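Regulating synaptic membrane exocytosis protein 2 (Rattus norvegicus, PDB 2CJS) probably helps organise synaptic vesicle exocytosis as a Rab3-interacting molecule, with a zinc-finger domain that here binds the chain of another protein. Local coordinates at residues T18-G23 with Q32-A37. Residues are numbered along the deposited sequence; the frame is centred on the assembly and turned at random.
Sequences TKFADG and QTKFCA. With ZN (zinc ion), chain L; EDO (1,2-ethanediol), chain O; EDO (1,2-ethanediol), chain N.
The side chains of F20 and T18 pack against those of K34 and C36 and the F35-C36 backbone, with no hydrogen bond between the segments, joining 18-23 to the strand entering the first zinc site of this RIM2-alpha zinc finger. With CG anti to the carbonyl carbon (chi1 -60°), the F20 ring extends towards strand 34-35 and meets its backbone edge-on, CZ lying 3.5 Å from C of F35 with N of C36 also near the ring plane. CD of K34 lies over one face, 4.1 Å from the F20 ring centroid, a CH-pi contact; the two side chains pass in opposite directions. Beyond the bend at chi3, K34 NZ makes a weak hydrogen bond to O2 of a 1,2-ethanediol, probably from the crystallisation liquor, whose O1 accepts one from N of G23. Nearer the metal, CG2 of T18 and CE1 of F20 rest 3.5 and 3.9 Å from CB of C36, whose SG binds zinc together with C12, C15 and C39. Replacing F20 with an alanine would probably leave the K34 methylenes without their aromatic face and open a gap beside the F35-C36 backbone. The K19-F20 backbone pairs in parallel with a strand of another protein's chain, continuing the sheet across the interface. Apolar and aromatic packing beside the thiolate ligand, not polar bonding, therefore joins the segments, and buried T18 OG1 has no partner in the model.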
# COMPACT_ATOMS: atom_id res chain seq x y z
N THR C 18 0.36 -16.38 0.59
CA THR C 18 -0.06 -14.99 0.76
C THR C 18 -1.52 -14.90 0.31
O THR C 18 -1.85 -15.37 -0.78
CB THR C 18 0.75 -14.08 -0.13
OG1 THR C 18 2.13 -14.21 0.25
CG2 THR C 18 0.24 -12.58 -0.03
N LYS C 19 -2.33 -14.23 1.11
CA LYS C 19 -3.73 -14.04 0.76
C LYS C 19 -3.88 -12.63 0.19
O LYS C 19 -3.28 -11.65 0.69
CB LYS C 19 -4.60 -14.18 1.98
CG LYS C 19 -4.69 -15.63 2.53
CD LYS C 19 -5.68 -15.58 3.72
CE LYS C 19 -5.71 -17.01 4.33
NZ LYS C 19 -6.71 -17.11 5.44
N PHE C 20 -4.68 -12.51 -0.86
CA PHE C 20 -4.88 -11.17 -1.43
C PHE C 20 -6.10 -10.45 -0.89
O PHE C 20 -7.22 -11.01 -0.93
CB PHE C 20 -5.12 -11.28 -2.95
CG PHE C 20 -3.96 -11.92 -3.69
CD1 PHE C 20 -2.75 -11.26 -3.77
CD2 PHE C 20 -4.13 -13.12 -4.39
CE1 PHE C 20 -1.62 -11.84 -4.47
CE2 PHE C 20 -3.04 -13.66 -5.12
CZ PHE C 20 -1.78 -12.97 -5.14
N ALA C 21 -5.92 -9.18 -0.50
CA ALA C 21 -7.10 -8.30 -0.29
C ALA C 21 -7.75 -8.07 -1.66
O ALA C 21 -7.13 -8.28 -2.69
CB ALA C 21 -6.69 -6.97 0.34
N ASP C 22 -9.03 -7.70 -1.68
CA ASP C 22 -9.71 -7.54 -2.97
C ASP C 22 -8.96 -6.63 -3.93
O ASP C 22 -8.56 -5.53 -3.58
CB ASP C 22 -11.10 -6.92 -2.73
CG ASP C 22 -12.10 -7.90 -2.08
OD1 ASP C 22 -11.75 -9.07 -1.84
OD2 ASP C 22 -13.24 -7.45 -1.83
N GLY C 23 -8.78 -7.09 -5.15
CA GLY C 23 -8.12 -6.25 -6.20
C GLY C 23 -6.60 -6.21 -6.09
O GLY C 23 -5.93 -5.68 -7.01
N GLN C 32 -0.21 -15.61 -16.82
CA GLN C 32 -1.44 -15.02 -16.19
C GLN C 32 -1.73 -15.48 -14.78
O GLN C 32 -2.80 -15.17 -14.24
CB GLN C 32 -2.65 -15.27 -17.08
CG GLN C 32 -2.50 -14.67 -18.52
CD GLN C 32 -2.24 -13.14 -18.53
OE1 GLN C 32 -2.74 -12.43 -17.66
NE2 GLN C 32 -1.43 -12.64 -19.51
N THR C 33 -0.80 -16.20 -14.16
CA THR C 33 -0.97 -16.57 -12.74
C THR C 33 -0.91 -15.34 -11.86
O THR C 33 -0.07 -14.51 -12.06
CB THR C 33 0.09 -17.60 -12.31
OG1 THR C 33 -0.05 -18.76 -13.15
CG2 THR C 33 -0.10 -18.01 -10.86
N LYS C 34 -1.82 -15.24 -10.88
CA LYS C 34 -1.81 -14.08 -9.96
C LYS C 34 -0.79 -14.33 -8.84
O LYS C 34 -0.81 -15.40 -8.23
CB LYS C 34 -3.21 -13.80 -9.38
CG LYS C 34 -3.28 -12.44 -8.67
CD LYS C 34 -4.70 -12.17 -8.12
CE LYS C 34 -5.63 -11.97 -9.27
NZ LYS C 34 -7.01 -11.90 -8.68
N PHE C 35 0.12 -13.38 -8.62
CA PHE C 35 1.16 -13.60 -7.69
C PHE C 35 1.32 -12.45 -6.72
O PHE C 35 0.96 -11.29 -7.01
CB PHE C 35 2.51 -13.90 -8.42
CG PHE C 35 3.05 -12.76 -9.24
CD1 PHE C 35 3.84 -11.74 -8.63
CD2 PHE C 35 2.81 -12.70 -10.62
CE1 PHE C 35 4.42 -10.67 -9.37
CE2 PHE C 35 3.34 -11.62 -11.38
CZ PHE C 35 4.16 -10.61 -10.79
N CYS C 36 1.92 -12.78 -5.57
CA CYS C 36 2.21 -11.78 -4.49
C CYS C 36 3.62 -11.21 -4.64
O CYS C 36 4.42 -11.65 -5.52
CB CYS C 36 2.00 -12.43 -3.09
SG CYS C 36 3.47 -13.39 -2.56
N ALA C 37 3.94 -10.18 -3.84
CA ALA C 37 5.23 -9.43 -3.95
C ALA C 37 6.46 -10.28 -3.78
O ALA C 37 7.56 -9.87 -4.18
CB ALA C 37 5.27 -8.18 -2.99
ZN ZN L . 3.47 -15.63 -3.38
C1 EDO O . -9.06 -10.71 -5.53
O1 EDO O . -9.81 -9.54 -5.97
C2 EDO O . -7.52 -10.62 -5.59
O2 EDO O . -7.05 -9.70 -6.57
C1 EDO N . -0.60 -14.81 -23.04
O1 EDO N . -0.69 -14.98 -21.63
C2 EDO N . 0.06 -13.47 -23.26
O2 EDO N . 1.44 -13.56 -22.85